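Long-range contacts in acetamidase (Bacillus halodurans, PDB 2II1), which probably hydrolyses carbon-nitrogen bonds other than peptide bonds in linear amides, and binds calcium ions: residues Phe249-Thr254 / Phe292-Val297; Ala268-Tyr272 / Arg284-Ala288; Gly68-Met74 / Lys211-Leu217. One frame throughout, in Å; residues are numbered along the deposited sequence.

Contact 1 of 3, residues Phe249-Thr254 / Phe292-Val297; sequences FLANRT and FEKLGV
Thr254 and Leu295 bring the two backbones closest, 6.5 Å between their CA atoms, at the C-terminal ends of helices 235-253 and 289-294. The second helix finishes in a Schellman motif: Gly296 takes positive phi, and Val297 N reaches back to Phe292 O at 2.8 Å. That turn sets Val297 facing the first helix. No hydrogen bond crosses; the side chains meet through carbon. With CG anti to the backbone N (chi1 169°), the Phe249 ring puts CE2 3.7 Å from Phe292 CE1, while its CZ touches Val297 CG1. Leu250 wedges in at right angles to two neighbours, its CD2 lying 3.6 Å from Leu295 CD1 and also against Phe292 CE1. Thr254 belongs to a calcium site known for this protein, although no ion is bound there in this chain. Its methyl CG2 faces Leu295 CB, and its hydroxyl also bonds with Leu256 N just beyond the helix. Replacing the threonine by alanine would probably leave Leu256 N without that side-chain partner and open a gap beside Leu295. On the hydroxyl's other bond, Thr254 OG1 donates to Leu250 O at 2.5 Å, tilted 31° from the carbonyl plane.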
# COMPACT_ATOMS: atom_id res chain seq x y z
N PHE A 249 -10.83 14.70 8.57
CA PHE A 249 -9.84 15.74 8.99
C PHE A 249 -9.78 16.96 8.04
O PHE A 249 -9.96 18.11 8.45
CB PHE A 249 -8.44 15.11 9.14
CG PHE A 249 -7.34 16.13 9.31
CD1 PHE A 249 -7.47 17.16 10.24
CD2 PHE A 249 -6.19 16.05 8.56
CE1 PHE A 249 -6.43 18.12 10.39
CE2 PHE A 249 -5.16 16.99 8.71
CZ PHE A 249 -5.29 18.02 9.63
N LEU A 250 -9.51 16.68 6.77
CA LEU A 250 -9.48 17.69 5.71
C LEU A 250 -10.80 18.48 5.60
O LEU A 250 -10.80 19.70 5.46
CB LEU A 250 -9.16 17.01 4.36
CG LEU A 250 -7.71 16.87 3.89
CD1 LEU A 250 -7.65 16.22 2.50
CD2 LEU A 250 -7.01 18.20 3.88
N ALA A 251 -11.92 17.78 5.68
CA ALA A 251 -13.23 18.40 5.59
C ALA A 251 -13.44 19.30 6.80
O ALA A 251 -13.72 20.49 6.63
CB ALA A 251 -14.30 17.36 5.50
N ASN A 252 -13.25 18.75 8.00
CA ASN A 252 -13.46 19.48 9.24
C ASN A 252 -12.56 20.69 9.44
O ASN A 252 -12.98 21.70 9.99
CB ASN A 252 -13.28 18.56 10.46
CG ASN A 252 -14.43 17.59 10.63
OD1 ASN A 252 -15.47 17.72 9.99
ND2 ASN A 252 -14.25 16.61 11.50
N ARG A 253 -11.31 20.57 9.01
CA ARG A 253 -10.30 21.55 9.32
C ARG A 253 -9.99 22.49 8.17
O ARG A 253 -9.24 23.43 8.35
CB ARG A 253 -9.02 20.83 9.78
CG ARG A 253 -9.13 20.19 11.16
CD ARG A 253 -8.98 21.26 12.24
NE ARG A 253 -8.89 20.72 13.60
CZ ARG A 253 -9.94 20.44 14.38
NH1 ARG A 253 -11.19 20.63 13.97
NH2 ARG A 253 -9.72 19.96 15.60
N THR A 254 -10.56 22.26 6.98
CA THR A 254 -10.29 23.13 5.84
C THR A 254 -11.58 23.56 5.17
O THR A 254 -12.66 23.04 5.49
CB THR A 254 -9.35 22.47 4.76
OG1 THR A 254 -10.11 21.59 3.93
CG2 THR A 254 -8.20 21.68 5.41
N PHE A 292 -1.52 20.39 2.24
CA PHE A 292 -1.86 21.02 3.51
C PHE A 292 -1.36 22.47 3.57
O PHE A 292 -2.04 23.31 4.12
CB PHE A 292 -1.29 20.23 4.69
CG PHE A 292 -1.85 18.86 4.80
CD1 PHE A 292 -3.07 18.65 5.38
CD2 PHE A 292 -1.18 17.78 4.25
CE1 PHE A 292 -3.59 17.36 5.43
CE2 PHE A 292 -1.71 16.51 4.30
CZ PHE A 292 -2.91 16.32 4.89
N GLU A 293 -0.19 22.77 3.03
CA GLU A 293 0.31 24.15 3.01
C GLU A 293 -0.65 25.02 2.19
O GLU A 293 -1.10 26.06 2.65
CB GLU A 293 1.72 24.24 2.41
CG GLU A 293 2.76 23.34 3.05
N LYS A 294 -0.95 24.57 0.98
CA LYS A 294 -1.97 25.17 0.11
C LYS A 294 -3.32 25.41 0.82
O LYS A 294 -3.89 26.49 0.71
CB LYS A 294 -2.21 24.30 -1.14
CG LYS A 294 -1.10 24.31 -2.19
CD LYS A 294 -1.28 23.15 -3.20
CE LYS A 294 -0.08 22.97 -4.11
NZ LYS A 294 0.55 24.29 -4.49
N LEU A 295 -3.80 24.42 1.57
CA LEU A 295 -5.08 24.55 2.27
C LEU A 295 -4.99 25.37 3.57
O LEU A 295 -6.00 25.53 4.23
CB LEU A 295 -5.68 23.17 2.56
CG LEU A 295 -6.18 22.43 1.33
CD1 LEU A 295 -6.45 20.96 1.65
CD2 LEU A 295 -7.43 23.13 0.75
N GLY A 296 -3.82 25.89 3.91
CA GLY A 296 -3.64 26.67 5.14
C GLY A 296 -3.63 25.82 6.41
O GLY A 296 -3.82 26.36 7.51
N VAL A 297 -3.42 24.51 6.25
CA VAL A 297 -3.29 23.55 7.34
C VAL A 297 -1.82 23.16 7.44
O VAL A 297 -0.96 23.99 7.68
CB VAL A 297 -4.08 22.24 7.10
CG1 VAL A 297 -3.80 21.24 8.19
CG2 VAL A 297 -5.56 22.49 7.02

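Contact 2 of 3, residues Ala268-Tyr272 / Arg284-Ala288; sequences AGDLY and RFSLA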
# COMPACT_ATOMS: atom_id res chain seq x y z
N ALA A 268 -4.94 12.30 -5.49
CA ALA A 268 -3.62 12.81 -5.12
C ALA A 268 -3.01 12.06 -3.93
O ALA A 268 -1.84 12.19 -3.68
CB ALA A 268 -3.75 14.32 -4.76
N GLY A 269 -3.82 11.33 -3.17
CA GLY A 269 -3.31 10.63 -2.01
C GLY A 269 -3.10 9.17 -2.29
O GLY A 269 -3.55 8.67 -3.31
N ASP A 270 -2.43 8.48 -1.37
CA ASP A 270 -2.26 7.02 -1.50
C ASP A 270 -2.60 6.25 -0.24
O ASP A 270 -2.21 6.63 0.86
CB ASP A 270 -0.83 6.72 -1.88
CG ASP A 270 -0.47 7.24 -3.25
OD1 ASP A 270 -0.83 6.59 -4.26
OD2 ASP A 270 0.21 8.29 -3.32
N LEU A 271 -3.30 5.12 -0.41
CA LEU A 271 -3.60 4.23 0.67
C LEU A 271 -2.50 3.20 0.69
O LEU A 271 -2.24 2.56 -0.31
CB LEU A 271 -4.95 3.53 0.44
CG LEU A 271 -5.42 2.52 1.47
CD1 LEU A 271 -5.64 3.17 2.83
CD2 LEU A 271 -6.70 1.88 0.91
N TYR A 272 -1.87 3.03 1.85
CA TYR A 272 -0.79 2.08 2.06
C TYR A 272 -1.12 1.10 3.18
O TYR A 272 -1.93 1.37 4.06
CB TYR A 272 0.50 2.80 2.45
CG TYR A 272 1.12 3.70 1.40
CD1 TYR A 272 1.55 3.18 0.17
CD2 TYR A 272 1.29 5.06 1.64
CE1 TYR A 272 2.12 3.99 -0.79
CE2 TYR A 272 1.87 5.88 0.68
CZ TYR A 272 2.28 5.34 -0.53
OH TYR A 272 2.86 6.14 -1.46
N ARG A 284 -2.47 2.81 6.32
CA ARG A 284 -2.32 4.29 6.42
C ARG A 284 -2.66 5.00 5.14
O ARG A 284 -2.34 4.53 4.05
CB ARG A 284 -0.92 4.74 6.91
CG ARG A 284 0.26 4.30 6.10
CD ARG A 284 1.52 4.22 6.97
NE ARG A 284 2.72 4.08 6.13
CZ ARG A 284 3.12 2.94 5.57
NH1 ARG A 284 2.45 1.82 5.74
NH2 ARG A 284 4.21 2.92 4.80
N PHE A 285 -3.33 6.15 5.28
CA PHE A 285 -3.54 7.03 4.13
C PHE A 285 -2.59 8.20 4.22
O PHE A 285 -2.57 8.90 5.24
CB PHE A 285 -4.98 7.58 4.04
CG PHE A 285 -5.31 8.07 2.67
CD1 PHE A 285 -4.93 9.33 2.25
CD2 PHE A 285 -5.90 7.21 1.76
CE1 PHE A 285 -5.17 9.73 0.94
CE2 PHE A 285 -6.16 7.62 0.49
CZ PHE A 285 -5.81 8.90 0.08
N SER A 286 -1.87 8.43 3.11
CA SER A 286 -0.80 9.40 3.03
C SER A 286 -1.09 10.47 1.95
O SER A 286 -1.45 10.14 0.80
CB SER A 286 0.51 8.69 2.72
OG SER A 286 1.55 9.58 2.46
N LEU A 287 -0.95 11.74 2.35
CA LEU A 287 -1.05 12.86 1.42
C LEU A 287 0.14 13.85 1.60
O LEU A 287 0.52 14.15 2.73
CB LEU A 287 -2.38 13.55 1.62
CG LEU A 287 -2.76 14.68 0.66
CD1 LEU A 287 -3.10 14.16 -0.78
CD2 LEU A 287 -3.90 15.47 1.27
N ALA A 288 0.67 14.36 0.48
CA ALA A 288 1.80 15.29 0.45
C ALA A 288 1.55 16.58 1.25
O ALA A 288 0.49 17.18 1.15
CB ALA A 288 2.17 15.64 -0.98
O HOH W 1 0.08 12.53 -1.70
O HOH W 2 0.79 9.85 -0.91
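Phe285 lies flat against the backbone of the opposing strand, its ring carrying Asp270 O 3.8 Å above the plane and over the ring centre. Its CG is anti to the backbone N (chi1 -160°), which swings the ring beneath Gly269 and Asp270, and CZ comes within 3.6 Å of Gly269 C. A side chain on Gly269 would run into the ring, so the glycine is what lets the phenylalanine lie this close. On the same face, the Leu271 side chain crosses that of Phe285 at about a right angle, Leu271 CB nearest Phe285 CD2.

The other face carries Asp270, Tyr272, Arg284 and Ser286. Tyr272 turns the edge of its ring to Ser286, with CE2 3.7 Å from Ser286 CB. Its own CB sits over one face of the Arg284 guanidinium, offset toward the rim. Arg284 runs extended from CG to NE past the tyrosine, and its NH2 makes salt bridges with Asp160 and Asp189. A water bonded to Asp270 OD2 and Ser286 O spans the strands there, while Asp270 OD1 pairs with Lys159 of the second subunit.

Underneath is the antiparallel pairing of a beta hairpin. Asp270 with Ser286 and Tyr272 with Arg284 are hydrogen-bonded pairs, each joined by two straight bonds, such as Tyr272 N to Arg284 O at 2.7 Å. Leu271 with Phe285 is the non-hydrogen-bonded pair between them.

Strand 281-288 is hydrogen-bonded on its other edge to strand 225-232. Helix 235-253 covers the Leu271 and Phe285 face through Thr243 and Met246, joined by Leu265 of helix 258-268. Strand 270-275 is outermost within the chain, but Leu271 makes backbone bonds to the second subunit, consistent with a sheet continued across the dimer.

Contact 3 of 3, residues Gly68-Met74 / Lys211-Leu217; sequences GARRGDM and KERMFPL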
# COMPACT_ATOMS: atom_id res chain seq x y z
N GLY A 68 2.09 17.33 32.48
CA GLY A 68 1.39 18.33 31.66
C GLY A 68 0.42 17.72 30.65
O GLY A 68 -0.48 18.42 30.15
N ALA A 69 0.63 16.43 30.34
CA ALA A 69 -0.21 15.66 29.43
C ALA A 69 -1.44 15.22 30.19
O ALA A 69 -1.34 14.59 31.24
CB ALA A 69 0.55 14.42 28.88
N ARG A 70 -2.61 15.55 29.63
CA ARG A 70 -3.90 15.31 30.25
C ARG A 70 -4.83 14.62 29.26
O ARG A 70 -4.66 14.76 28.07
CB ARG A 70 -4.50 16.66 30.70
CG ARG A 70 -3.66 17.41 31.75
CD ARG A 70 -3.66 16.64 33.07
NE ARG A 70 -2.93 17.32 34.13
CZ ARG A 70 -2.93 16.95 35.40
NH1 ARG A 70 -3.66 15.91 35.80
NH2 ARG A 70 -2.22 17.64 36.30
N ARG A 71 -5.81 13.88 29.76
CA ARG A 71 -6.85 13.30 28.90
C ARG A 71 -7.34 14.29 27.86
O ARG A 71 -7.73 15.40 28.20
CB ARG A 71 -8.07 12.89 29.74
CG ARG A 71 -7.92 11.61 30.49
CD ARG A 71 -8.93 11.46 31.63
NE ARG A 71 -9.01 10.06 32.08
CZ ARG A 71 -8.18 9.47 32.95
NH1 ARG A 71 -7.18 10.15 33.53
NH2 ARG A 71 -8.36 8.19 33.25
N GLY A 72 -7.35 13.88 26.59
CA GLY A 72 -7.76 14.74 25.47
C GLY A 72 -6.63 15.41 24.67
O GLY A 72 -6.86 15.85 23.55
N ASP A 73 -5.44 15.49 25.26
CA ASP A 73 -4.24 16.00 24.58
C ASP A 73 -3.75 14.93 23.60
O ASP A 73 -4.30 13.84 23.52
CB ASP A 73 -3.11 16.33 25.59
CG ASP A 73 -3.47 17.46 26.58
OD1 ASP A 73 -4.59 18.01 26.52
OD2 ASP A 73 -2.64 17.80 27.45
N MSE A 74 -2.73 15.28 22.84
CA MSE A 74 -1.97 14.31 22.08
C MSE A 74 -0.49 14.49 22.34
O MSE A 74 -0.06 15.56 22.82
CB MSE A 74 -2.30 14.37 20.58
CG MSE A 74 -2.37 15.71 19.92
SE MSE A 74 -2.35 15.51 17.94
CE MSE A 74 -1.43 17.21 17.50
N LYS A 211 -2.12 20.36 23.32
CA LYS A 211 -3.34 20.49 24.08
C LYS A 211 -4.59 20.38 23.23
O LYS A 211 -5.67 20.15 23.78
CB LYS A 211 -3.31 21.79 24.89
CG LYS A 211 -2.29 21.71 26.01
CD LYS A 211 -2.90 20.97 27.19
CE LYS A 211 -1.88 20.44 28.18
NZ LYS A 211 -2.56 19.56 29.19
N GLU A 212 -4.47 20.52 21.92
CA GLU A 212 -5.60 20.29 21.06
C GLU A 212 -5.31 19.13 20.13
O GLU A 212 -4.30 19.11 19.43
CB GLU A 212 -5.98 21.52 20.24
CG GLU A 212 -7.49 21.55 19.91
CD GLU A 212 -7.81 22.07 18.52
OE1 GLU A 212 -7.28 23.14 18.16
OE2 GLU A 212 -8.58 21.39 17.79
N ARG A 213 -6.24 18.18 20.14
CA ARG A 213 -6.17 17.04 19.28
C ARG A 213 -6.76 17.36 17.91
O ARG A 213 -7.95 17.20 17.69
CB ARG A 213 -6.91 15.89 19.93
CG ARG A 213 -6.48 14.60 19.40
CD ARG A 213 -7.21 13.50 20.08
NE ARG A 213 -6.72 13.28 21.43
CZ ARG A 213 -7.19 12.34 22.24
NH1 ARG A 213 -8.13 11.52 21.81
NH2 ARG A 213 -6.72 12.20 23.46
N MSE A 214 -5.90 17.76 17.00
CA MSE A 214 -6.30 18.32 15.70
C MSE A 214 -6.73 17.31 14.62
O MSE A 214 -7.47 17.65 13.70
CB MSE A 214 -5.14 19.14 15.16
CG MSE A 214 -5.53 20.23 14.20
SE MSE A 214 -4.01 20.67 13.08
CE MSE A 214 -2.51 20.36 14.43
N PHE A 215 -6.23 16.08 14.71
CA PHE A 215 -6.60 15.03 13.75
C PHE A 215 -6.83 13.67 14.43
O PHE A 215 -6.47 13.49 15.61
CB PHE A 215 -5.55 14.90 12.61
CG PHE A 215 -4.17 15.36 12.99
CD1 PHE A 215 -3.38 14.61 13.84
CD2 PHE A 215 -3.66 16.52 12.46
CE1 PHE A 215 -2.09 15.03 14.17
CE2 PHE A 215 -2.40 16.95 12.78
CZ PHE A 215 -1.61 16.21 13.65
N PRO A 216 -7.42 12.72 13.69
CA PRO A 216 -7.60 11.37 14.24
C PRO A 216 -6.25 10.69 14.37
O PRO A 216 -5.36 10.92 13.56
CB PRO A 216 -8.47 10.67 13.19
CG PRO A 216 -8.99 11.76 12.32
CD PRO A 216 -7.94 12.80 12.32
N LEU A 217 -6.10 9.88 15.41
CA LEU A 217 -4.82 9.34 15.80
C LEU A 217 -4.92 7.79 15.73
O LEU A 217 -6.00 7.27 15.85
CB LEU A 217 -4.52 9.80 17.23
CG LEU A 217 -4.41 11.29 17.50
CD1 LEU A 217 -4.16 11.62 18.98
CD2 LEU A 217 -3.27 11.78 16.68
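A bend at chi2 (-82°) turns the Lys211 chain back, bringing NZ to Gly68 and Asp73, while Arg213 folds at its third torsion (chi3 -74°) to bring its guanidinium beside the Asp73 carbonyl. Two loops are joined this way. Lys211 NZ donates to Gly68 O at 2.6 Å, approaching nearly along the C=O axis. It also makes a salt bridge with Asp73 OD2, modelled very short, and that oxygen is crowded enough for its exact place to be doubtful. The two side chains cross at a slant, Lys211 CD passing beside the carboxylate.

Arg213 takes the Asp73 carbonyl side-on, two nitrogens to one oxygen: NH2 lies 2.9 Å from Asp73 O, and NE makes the longer bond to the same atom, at 3.2 Å. The oxygen stands at the edge of the guanidinium, close to its plane, which fixes the rotation of the group. NE comes to it from well above the carbonyl plane, NH2 from much nearer that plane. The arginine's remaining NH1 pairs with Glu172. The gripped carbonyl belongs to the last residue of a type II beta turn, Arg70 to Asp73, with Gly72 at positive phi; Asp73 N closes it by bonding to Arg70 O at 3.0 Å.

Beyond the polar end, Met74, a selenomethionine in this crystal, points into the second loop. Its SE is 3.8 Å from Phe215 CE1, an oblique Met-aromatic contact 45° off the ring normal. On the near side of the same side chain, Met74 CB packs 3.7 Å from Leu217 CD1.

Met74 opens strand 74-84, which pairs with strand 201-210 through Lys210, the residue just before Lys211. Tyr168 of strand 166-170 touches Met74, Phe215 and Leu217, and Pro216 rests on helix 235-253 at Asn245.

Contact 3 closes first along the chain; contact 2 then lies nested within the loop that contact 1 closes. Centres of contacts 1 and 2 are about 15 Å apart, those of 1 and 3 about 18 Å, those of 2 and 3 about 23 Å. One mixed sheet holds strands 74-84, 201-210, 281-288 and 270-275, so contact 3 joins loops at its strand ends while contact 2 pairs the two strands at one edge of it within the chain. Contact 1 bridges them: Phe292 and Leu250 pack on Leu287 of contact 2, while Phe249 meets Phe215 edge-to-face and Arg253 makes a salt bridge with Glu212 of contact 3. The C-terminal helices are thereby tied to both regions of the sheet.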